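Side-chain contacts in endo-b-1,4-glucanase (PDB 1KS8), which probably hydrolyses internal beta-1,4-glucosidic linkages in cellulose and related beta-glucans as a termite endoglucanase of glycosyl hydrolase family 9: residues D186-Y191 and D213-A218; D336-D341 and A419-A424; S364-P369 and W374-S379. One frame throughout, in Å; residues are numbered along the deposited sequence.

Contact 1. Residues D186-Y191 and D213-A218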
loop_
_atom_site.group_PDB
_atom_site.type_symbol
_atom_site.label_atom_id
_atom_site.label_comp_id
_atom_site.label_asym_id
_atom_site.label_seq_id
_atom_site.Cartn_x
_atom_site.Cartn_y
_atom_site.Cartn_z
ATOM N N ASP A 186 11.150 14.511 -11.872
ATOM C CA ASP A 186 11.459 15.857 -12.334
ATOM C C ASP A 186 10.225 16.737 -12.192
ATOM O O ASP A 186 10.314 17.881 -11.754
ATOM C CB ASP A 186 11.924 15.822 -13.789
ATOM C CG ASP A 186 13.377 15.406 -13.925
ATOM O OD1 ASP A 186 13.792 15.066 -15.051
ATOM O OD2 ASP A 186 14.105 15.431 -12.908
ATOM N N PHE A 187 9.069 16.192 -12.560
ATOM C CA PHE A 187 7.814 16.922 -12.449
ATOM C C PHE A 187 7.567 17.281 -10.979
ATOM O O PHE A 187 7.283 18.432 -10.647
ATOM C CB PHE A 187 6.672 16.056 -13.009
ATOM C CG PHE A 187 5.289 16.608 -12.767
ATOM C CD1 PHE A 187 5.025 17.970 -12.878
ATOM C CD2 PHE A 187 4.240 15.747 -12.460
ATOM C CE1 PHE A 187 3.735 18.466 -12.684
ATOM C CE2 PHE A 187 2.948 16.233 -12.266
ATOM C CZ PHE A 187 2.696 17.594 -12.378
ATOM N N ALA A 188 7.698 16.292 -10.100
ATOM C CA ALA A 188 7.486 16.495 -8.670
ATOM C C ALA A 188 8.446 17.513 -8.059
ATOM O O ALA A 188 8.052 18.334 -7.232
ATOM C CB ALA A 188 7.619 15.166 -7.936
ATOM N N ASN A 189 9.706 17.460 -8.469
ATOM C CA ASN A 189 10.715 18.360 -7.923
ATOM C C ASN A 189 10.708 19.767 -8.515
ATOM O O ASN A 189 10.969 20.742 -7.805
ATOM C CB ASN A 189 12.099 17.729 -8.091
ATOM C CG ASN A 189 13.153 18.406 -7.243
ATOM O OD1 ASN A 189 12.918 18.717 -6.076
ATOM N ND2 ASN A 189 14.329 18.624 -7.820
ATOM N N ASN A 190 10.410 19.871 -9.807
ATOM C CA ASN A 190 10.390 21.161 -10.501
ATOM C C ASN A 190 9.114 21.971 -10.271
ATOM O O ASN A 190 9.115 23.195 -10.403
ATOM C CB ASN A 190 10.579 20.941 -12.005
ATOM C CG ASN A 190 11.952 20.390 -12.350
ATOM O OD1 ASN A 190 12.162 19.860 -13.444
ATOM N ND2 ASN A 190 12.894 20.520 -11.427
ATOM N N TYR A 191 8.028 21.284 -9.939
ATOM C CA TYR A 191 6.744 21.931 -9.695
ATOM C C TYR A 191 6.245 21.482 -8.324
ATOM O O TYR A 191 5.559 20.465 -8.195
ATOM C CB TYR A 191 5.759 21.539 -10.801
ATOM C CG TYR A 191 6.236 21.954 -12.179
ATOM C CD1 TYR A 191 5.986 23.236 -12.667
ATOM C CD2 TYR A 191 6.990 21.086 -12.968
ATOM C CE1 TYR A 191 6.482 23.644 -13.906
ATOM C CE2 TYR A 191 7.491 21.483 -14.208
ATOM C CZ TYR A 191 7.234 22.762 -14.668
ATOM O OH TYR A 191 7.741 23.162 -15.886
ATOM N N ASP A 213 8.861 14.878 2.248
ATOM C CA ASP A 213 9.474 13.567 2.453
ATOM C C ASP A 213 9.389 12.712 1.188
ATOM O O ASP A 213 10.232 11.845 0.959
ATOM C CB ASP A 213 8.823 12.841 3.641
ATOM C CG ASP A 213 7.349 12.573 3.433
ATOM O OD1 ASP A 213 6.628 13.498 3.014
ATOM O OD2 ASP A 213 6.905 11.437 3.707
ATOM N N GLU A 214 8.379 12.974 0.361
ATOM C CA GLU A 214 8.198 12.236 -0.886
ATOM C C GLU A 214 9.316 12.510 -1.886
ATOM O O GLU A 214 9.715 11.624 -2.643
ATOM C CB GLU A 214 6.857 12.594 -1.531
ATOM C CG GLU A 214 5.645 12.043 -0.806
ATOM C CD GLU A 214 5.682 10.538 -0.694
ATOM O OE1 GLU A 214 6.078 9.881 -1.681
ATOM O OE2 GLU A 214 5.312 10.010 0.376
ATOM N N LEU A 215 9.811 13.742 -1.902
ATOM C CA LEU A 215 10.888 14.101 -2.817
ATOM C C LEU A 215 12.159 13.330 -2.459
ATOM O O LEU A 215 12.881 12.859 -3.336
ATOM C CB LEU A 215 11.146 15.611 -2.766
ATOM C CG LEU A 215 10.016 16.479 -3.334
ATOM C CD1 LEU A 215 10.332 17.952 -3.114
ATOM C CD2 LEU A 215 9.844 16.183 -4.818
ATOM N N VAL A 216 12.420 13.194 -1.163
ATOM C CA VAL A 216 13.598 12.468 -0.697
ATOM C C VAL A 216 13.423 10.975 -0.978
ATOM O O VAL A 216 14.348 10.302 -1.429
ATOM C CB VAL A 216 13.810 12.668 0.823
ATOM C CG1 VAL A 216 15.068 11.948 1.270
ATOM C CG2 VAL A 216 13.902 14.157 1.150
ATOM N N TRP A 217 12.224 10.473 -0.701
ATOM C CA TRP A 217 11.871 9.070 -0.912
ATOM C C TRP A 217 12.056 8.705 -2.386
ATOM O O TRP A 217 12.702 7.706 -2.713
ATOM C CB TRP A 217 10.414 8.879 -0.466
ATOM C CG TRP A 217 9.778 7.515 -0.629
ATOM C CD1 TRP A 217 8.651 7.233 -1.353
ATOM C CD2 TRP A 217 10.114 6.303 0.069
ATOM N NE1 TRP A 217 8.258 5.935 -1.141
ATOM C CE2 TRP A 217 9.136 5.339 -0.273
ATOM C CE3 TRP A 217 11.140 5.940 0.952
ATOM C CZ2 TRP A 217 9.152 4.037 0.240
ATOM C CZ3 TRP A 217 11.156 4.640 1.464
ATOM C CH2 TRP A 217 10.167 3.707 1.105
ATOM N N ALA A 218 11.500 9.525 -3.274
ATOM C CA ALA A 218 11.606 9.291 -4.712
ATOM C C ALA A 218 13.059 9.349 -5.186
ATOM O O ALA A 218 13.501 8.504 -5.969
ATOM C CB ALA A 218 10.768 10.318 -5.471
#
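Leu215 reaches out from the beginning of helix 212-226 and sets its forked end on Ala188 and Asn189, in the last turn of helix 171-190. Both helices belong to the (alpha/alpha)6 barrel of family 9 glycosyl hydrolases, and this contact packs the end of one against the start of the other.

The apolar part is carried by one leucine methyl, CD2. Extended along its second torsion, Leu215 brings CD2 to 4.0 Å from Ala188 CB. The same methyl also rests on backbone, with Leu215 CD2 3.7 Å from Ala188 O and 3.9 Å from Asn189 N. That carbonyl is not left without a polar partner, since Ser149 OG hydrogen-bonds to Ala188 O.

No hydrogen bond joins the two segments; the amide of Asn189 has its polar partner outside them. Asn189 swings its CG anti to the backbone N (chi1 -165°), which carries the amide over to the leucine, and the two side chains cross at about a right angle. Asn189 OD1 is hydrogen-bonded to Arg192 NH2, just past the helix. One residue before Leu215 is Glu214, which with Asp213 belongs to a calcium site seen in a structure of this protein but without its ion here; Glu214 OE2 makes a salt bridge with Lys256 NZ. The other branch of the leucine meets the amide oxygen, Leu215 CD1 lying 4.0 Å from Asn189 OD1.

Contact 2. Residues D336-D341 and A419-A424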
loop_
_atom_site.group_PDB
_atom_site.type_symbol
_atom_site.label_atom_id
_atom_site.label_comp_id
_atom_site.label_asym_id
_atom_site.label_seq_id
_atom_site.Cartn_x
_atom_site.Cartn_y
_atom_site.Cartn_z
ATOM N N ASP A 336 1.884 -11.756 14.277
ATOM C CA ASP A 336 1.181 -12.850 14.936
ATOM C C ASP A 336 -0.088 -12.389 15.648
ATOM O O ASP A 336 -1.044 -13.157 15.772
ATOM C CB ASP A 336 2.108 -13.574 15.914
ATOM C CG ASP A 336 3.129 -14.444 15.206
ATOM O OD1 ASP A 336 3.038 -14.577 13.967
ATOM O OD2 ASP A 336 4.019 -15.001 15.884
ATOM N N TYR A 337 -0.105 -11.150 16.129
ATOM C CA TYR A 337 -1.310 -10.655 16.775
ATOM C C TYR A 337 -2.394 -10.582 15.702
ATOM O O TYR A 337 -3.522 -11.021 15.918
ATOM C CB TYR A 337 -1.088 -9.272 17.398
ATOM C CG TYR A 337 -2.321 -8.730 18.087
ATOM C CD1 TYR A 337 -3.406 -8.256 17.347
ATOM C CD2 TYR A 337 -2.423 -8.727 19.481
ATOM C CE1 TYR A 337 -4.560 -7.795 17.974
ATOM C CE2 TYR A 337 -3.574 -8.269 20.118
ATOM C CZ TYR A 337 -4.639 -7.805 19.358
ATOM O OH TYR A 337 -5.786 -7.359 19.973
ATOM N N ALA A 338 -2.045 -10.038 14.539
ATOM C CA ALA A 338 -3.005 -9.923 13.448
ATOM C C ALA A 338 -3.518 -11.290 13.010
ATOM O O ALA A 338 -4.671 -11.427 12.600
ATOM C CB ALA A 338 -2.369 -9.207 12.260
ATOM N N LEU A 339 -2.660 -12.303 13.097
ATOM C CA LEU A 339 -3.039 -13.649 12.684
ATOM C C LEU A 339 -3.844 -14.425 13.717
ATOM O O LEU A 339 -4.423 -15.460 13.392
ATOM C CB LEU A 339 -1.794 -14.452 12.291
ATOM C CG LEU A 339 -0.927 -13.836 11.186
ATOM C CD1 LEU A 339 0.206 -14.792 10.836
ATOM C CD2 LEU A 339 -1.775 -13.545 9.957
ATOM N N GLY A 340 -3.879 -13.946 14.960
ATOM C CA GLY A 340 -4.666 -14.642 15.964
ATOM C C GLY A 340 -4.163 -14.745 17.394
ATOM O O GLY A 340 -4.901 -15.217 18.253
ATOM N N ASP A 341 -2.942 -14.305 17.676
ATOM C CA ASP A 341 -2.427 -14.418 19.039
ATOM C C ASP A 341 -3.203 -13.630 20.092
ATOM O O ASP A 341 -3.056 -13.875 21.290
ATOM C CB ASP A 341 -0.945 -14.035 19.077
ATOM C CG ASP A 341 -0.044 -15.170 18.627
ATOM O OD1 ASP A 341 -0.574 -16.195 18.146
ATOM O OD2 ASP A 341 1.191 -15.042 18.758
ATOM N N ALA A 419 -0.158 -3.589 2.429
ATOM C CA ALA A 419 1.193 -3.438 1.881
ATOM C C ALA A 419 2.325 -3.792 2.837
ATOM O O ALA A 419 3.098 -4.712 2.567
ATOM C CB ALA A 419 1.384 -2.021 1.340
ATOM N N GLY A 420 2.440 -3.058 3.939
ATOM C CA GLY A 420 3.490 -3.349 4.903
ATOM C C GLY A 420 3.346 -4.768 5.420
ATOM O O GLY A 420 4.327 -5.494 5.576
ATOM N N PHE A 421 2.099 -5.149 5.680
ATOM C CA PHE A 421 1.733 -6.477 6.163
ATOM C C PHE A 421 2.269 -7.565 5.228
ATOM O O PHE A 421 2.955 -8.491 5.667
ATOM C CB PHE A 421 0.203 -6.549 6.252
ATOM C CG PHE A 421 -0.344 -7.900 6.620
ATOM C CD1 PHE A 421 -0.106 -8.452 7.873
ATOM C CD2 PHE A 421 -1.156 -8.591 5.725
ATOM C CE1 PHE A 421 -0.676 -9.677 8.232
ATOM C CE2 PHE A 421 -1.730 -9.811 6.072
ATOM C CZ PHE A 421 -1.490 -10.354 7.327
ATOM N N GLN A 422 1.970 -7.444 3.938
ATOM C CA GLN A 422 2.426 -8.441 2.978
ATOM C C GLN A 422 3.945 -8.502 2.880
ATOM O O GLN A 422 4.527 -9.588 2.819
ATOM C CB GLN A 422 1.827 -8.175 1.595
ATOM C CG GLN A 422 2.119 -9.301 0.609
ATOM C CD GLN A 422 1.355 -9.163 -0.688
ATOM O OE1 GLN A 422 0.125 -9.098 -0.696
ATOM N NE2 GLN A 422 2.081 -9.123 -1.799
ATOM N N SER A 423 4.595 -7.343 2.870
ATOM C CA SER A 423 6.046 -7.323 2.787
ATOM C C SER A 423 6.672 -7.930 4.040
ATOM O O SER A 423 7.715 -8.580 3.961
ATOM C CB SER A 423 6.539 -5.894 2.557
ATOM O OG SER A 423 6.140 -5.460 1.263
ATOM N N ALA A 424 6.032 -7.732 5.190
ATOM C CA ALA A 424 6.526 -8.294 6.443
ATOM C C ALA A 424 6.400 -9.814 6.402
ATOM O O ALA A 424 7.267 -10.534 6.901
ATOM C CB ALA A 424 5.738 -7.730 7.628
#
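Phe421 meets Ala338 and Leu339 through its ring alone, so along helix 415-430 the contact comes down to one residue. Before it, Ala419 packs on Val71 of helix 62-78, pointing to a different neighbour.

Phe421 points toward helix 324-341. With CG anti to the backbone N (chi1 175°), the ring spans most of the gap between two backbones whose nearest CA atoms, those of Ala338 and Phe421, are 9.3 Å apart. Leu339 comes in at the edge of the ring, near its plane, with CD2 4.1 Å from Phe421 CZ. Ala338 approaches at a slant, its CB 4.4 Å from Phe421 CE1. These are plain apolar contacts between three buried residues. Leu339 sits within a wider pi-type turn at 337-341, where Asp341 N is hydrogen-bonded to Asp336 O at 2.9 Å. The phenyl also touches Ala308 of helix 303-319 and Val347, so several parts of the fold share it.

Farther on, Gln422 faces helix 5-18 and hydrogen-bonds to Ser12 and Tyr83, while Ser423 OG bonds to Val71 O. Ala424 ends the segment against Leu315 of helix 303-319. Phe421 thus packs helix 415-430 against the end of helix 324-341, helix-to-helix packing within the (alpha/alpha)6 barrel fold.

Contact 3. Residues S364-P369 and W374-S379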
loop_
_atom_site.group_PDB
_atom_site.type_symbol
_atom_site.label_atom_id
_atom_site.label_comp_id
_atom_site.label_asym_id
_atom_site.label_seq_id
_atom_site.Cartn_x
_atom_site.Cartn_y
_atom_site.Cartn_z
ATOM N N SER A 364 -19.283 -8.331 -0.508
ATOM C CA SER A 364 -20.589 -8.447 0.142
ATOM C C SER A 364 -21.675 -8.925 -0.814
ATOM O O SER A 364 -22.705 -9.453 -0.395
ATOM C CB SER A 364 -21.017 -7.094 0.713
ATOM O OG SER A 364 -21.486 -6.229 -0.316
ATOM N N CYS A 365 -21.434 -8.751 -2.104
ATOM C CA CYS A 365 -22.419 -9.094 -3.113
ATOM C C CYS A 365 -22.588 -10.540 -3.527
ATOM O O CYS A 365 -21.620 -11.280 -3.662
ATOM C CB CYS A 365 -22.140 -8.297 -4.377
ATOM S SG CYS A 365 -22.311 -6.500 -4.219
ATOM N N PRO A 366 -23.843 -10.960 -3.737
ATOM C CA PRO A 366 -24.101 -12.334 -4.165
ATOM C C PRO A 366 -23.793 -12.294 -5.662
ATOM O O PRO A 366 -23.581 -11.215 -6.222
ATOM C CB PRO A 366 -25.589 -12.504 -3.881
ATOM C CG PRO A 366 -26.129 -11.129 -4.159
ATOM C CD PRO A 366 -25.105 -10.243 -3.475
ATOM N N PRO A 367 -23.750 -13.450 -6.333
ATOM C CA PRO A 367 -23.455 -13.369 -7.764
ATOM C C PRO A 367 -24.643 -12.853 -8.565
ATOM O O PRO A 367 -25.796 -12.994 -8.147
ATOM C CB PRO A 367 -23.093 -14.806 -8.121
ATOM C CG PRO A 367 -23.961 -15.600 -7.193
ATOM C CD PRO A 367 -23.845 -14.850 -5.885
ATOM N N ALA A 368 -24.356 -12.233 -9.704
ATOM C CA ALA A 368 -25.413 -11.741 -10.573
ATOM C C ALA A 368 -26.163 -13.003 -11.005
ATOM O O ALA A 368 -25.597 -14.098 -10.989
ATOM C CB ALA A 368 -24.809 -11.037 -11.782
ATOM N N PRO A 369 -27.427 -12.871 -11.436
ATOM C CA PRO A 369 -28.245 -11.663 -11.573
ATOM C C PRO A 369 -28.939 -11.152 -10.312
ATOM O O PRO A 369 -29.734 -10.216 -10.386
ATOM C CB PRO A 369 -29.248 -12.067 -12.641
ATOM C CG PRO A 369 -29.526 -13.484 -12.270
ATOM C CD PRO A 369 -28.140 -14.040 -11.983
ATOM N N TRP A 374 -27.915 -1.368 -1.374
ATOM C CA TRP A 374 -27.740 -1.038 0.033
ATOM C C TRP A 374 -28.425 -2.016 0.977
ATOM O O TRP A 374 -28.098 -2.062 2.162
ATOM C CB TRP A 374 -28.190 0.397 0.308
ATOM C CG TRP A 374 -27.181 1.397 -0.177
ATOM C CD1 TRP A 374 -27.204 2.089 -1.353
ATOM C CD2 TRP A 374 -25.957 1.756 0.476
ATOM N NE1 TRP A 374 -26.068 2.856 -1.473
ATOM C CE2 TRP A 374 -25.287 2.670 -0.364
ATOM C CE3 TRP A 374 -25.360 1.389 1.689
ATOM C CZ2 TRP A 374 -24.045 3.226 -0.030
ATOM C CZ3 TRP A 374 -24.124 1.942 2.022
ATOM C CH2 TRP A 374 -23.482 2.851 1.163
ATOM N N ASN A 375 -29.374 -2.797 0.471
ATOM C CA ASN A 375 -30.019 -3.785 1.324
ATOM C C ASN A 375 -28.992 -4.879 1.618
ATOM O O ASN A 375 -29.034 -5.521 2.663
ATOM C CB ASN A 375 -31.255 -4.376 0.641
ATOM C CG ASN A 375 -32.382 -3.371 0.514
ATOM O OD1 ASN A 375 -32.704 -2.909 -0.581
ATOM N ND2 ASN A 375 -32.981 -3.018 1.642
ATOM N N THR A 376 -28.060 -5.080 0.689
ATOM C CA THR A 376 -27.005 -6.075 0.861
ATOM C C THR A 376 -26.076 -5.580 1.971
ATOM O O THR A 376 -25.666 -6.344 2.843
ATOM C CB THR A 376 -26.200 -6.266 -0.444
ATOM O OG1 THR A 376 -27.103 -6.545 -1.521
ATOM C CG2 THR A 376 -25.222 -7.433 -0.306
ATOM N N PHE A 377 -25.747 -4.293 1.928
ATOM C CA PHE A 377 -24.903 -3.680 2.947
ATOM C C PHE A 377 -25.569 -3.852 4.314
ATOM O O PHE A 377 -24.910 -4.129 5.318
ATOM C CB PHE A 377 -24.747 -2.183 2.659
ATOM C CG PHE A 377 -24.180 -1.396 3.808
ATOM C CD1 PHE A 377 -22.817 -1.424 4.087
ATOM C CD2 PHE A 377 -25.013 -0.626 4.618
ATOM C CE1 PHE A 377 -22.289 -0.696 5.154
ATOM C CE2 PHE A 377 -24.497 0.104 5.686
ATOM C CZ PHE A 377 -23.131 0.070 5.954
ATOM N N ASN A 378 -26.889 -3.695 4.322
ATOM C CA ASN A 378 -27.702 -3.770 5.531
ATOM C C ASN A 378 -27.968 -5.194 6.029
ATOM O O ASN A 378 -28.572 -5.380 7.084
ATOM C CB ASN A 378 -29.026 -3.038 5.260
ATOM C CG ASN A 378 -29.748 -2.621 6.527
ATOM O OD1 ASN A 378 -29.137 -2.120 7.470
ATOM N ND2 ASN A 378 -31.063 -2.804 6.541
ATOM N N SER A 379 -27.511 -6.196 5.281
ATOM C CA SER A 379 -27.722 -7.591 5.662
ATOM C C SER A 379 -26.991 -8.004 6.935
ATOM O O SER A 379 -25.829 -7.660 7.135
ATOM C CB SER A 379 -27.291 -8.523 4.526
ATOM O OG SER A 379 -27.400 -9.881 4.925
#
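Thr376 pushes its CG2 methyl against the backbone at Ser364, and nearly all of the contact is packed round that one carbon. Thr376 CG2 lies 3.2 Å from Ser364 O, a close approach for a methyl and a carbonyl oxygen, and 3.9 Å from Ser364 OG. Farther along, Pro366 CD adds a looser touch at 4.2 Å from Thr376 CG2. The methyl gets there because it stands anti to the backbone N of Thr376, which turns the hydroxyl another way: OG1 takes a hydrogen bond from Asp373 N, while Asp373 OD2 accepts one from Asn375 N. On the opposing side, Ser364 OG is held by two bonds, one from Trp127 NE1 and one to Arg361 O, and this buried hydroxyl is thereby fixed in place.

The slack side begins after Pro366. Pro367, Ala368 and Pro369 run outward as an exposed, irregular run of chain with a cis peptide bond before Pro369, and Ala368 and Pro369 touch a crystal neighbour. In helix 374-377, Trp374 is likewise exposed, although its NE1 bonds to Ala125 O.

Cys365, next to the tight spot, forms a disulfide with Cys372, so the contact sits at the neck of a short disulfide-closed loop. Ser364 lies about 11 Å, side chain to side chain, from Asp403, a predicted active-site residue, consistent with a disulfide-closed loop lying near the probable active site of this (alpha/alpha)6 enzyme.

In the fold
Going from the N terminus, contact 1 comes first: it closes a loop of 21 residues, joining the end of helix 171-190 to the start of helix 212-226. It is complete before contact 2 opens, so the two follow in series, on opposite sides of the chain's centre, with nearest atoms about 10 Å apart. Contact 2 spans a longer excursion of 77 residues between helices 324-341 and 415-430. Contact 3 falls entirely within that excursion, closing a short loop with four residues between its segments; its nearest atoms are about 19 Å from contact 2. Contacts 1 and 2 thus tie barrel helices together, while contact 3 joins a loop to the short helix 374-377, far from the chain's centre. None of the three cross.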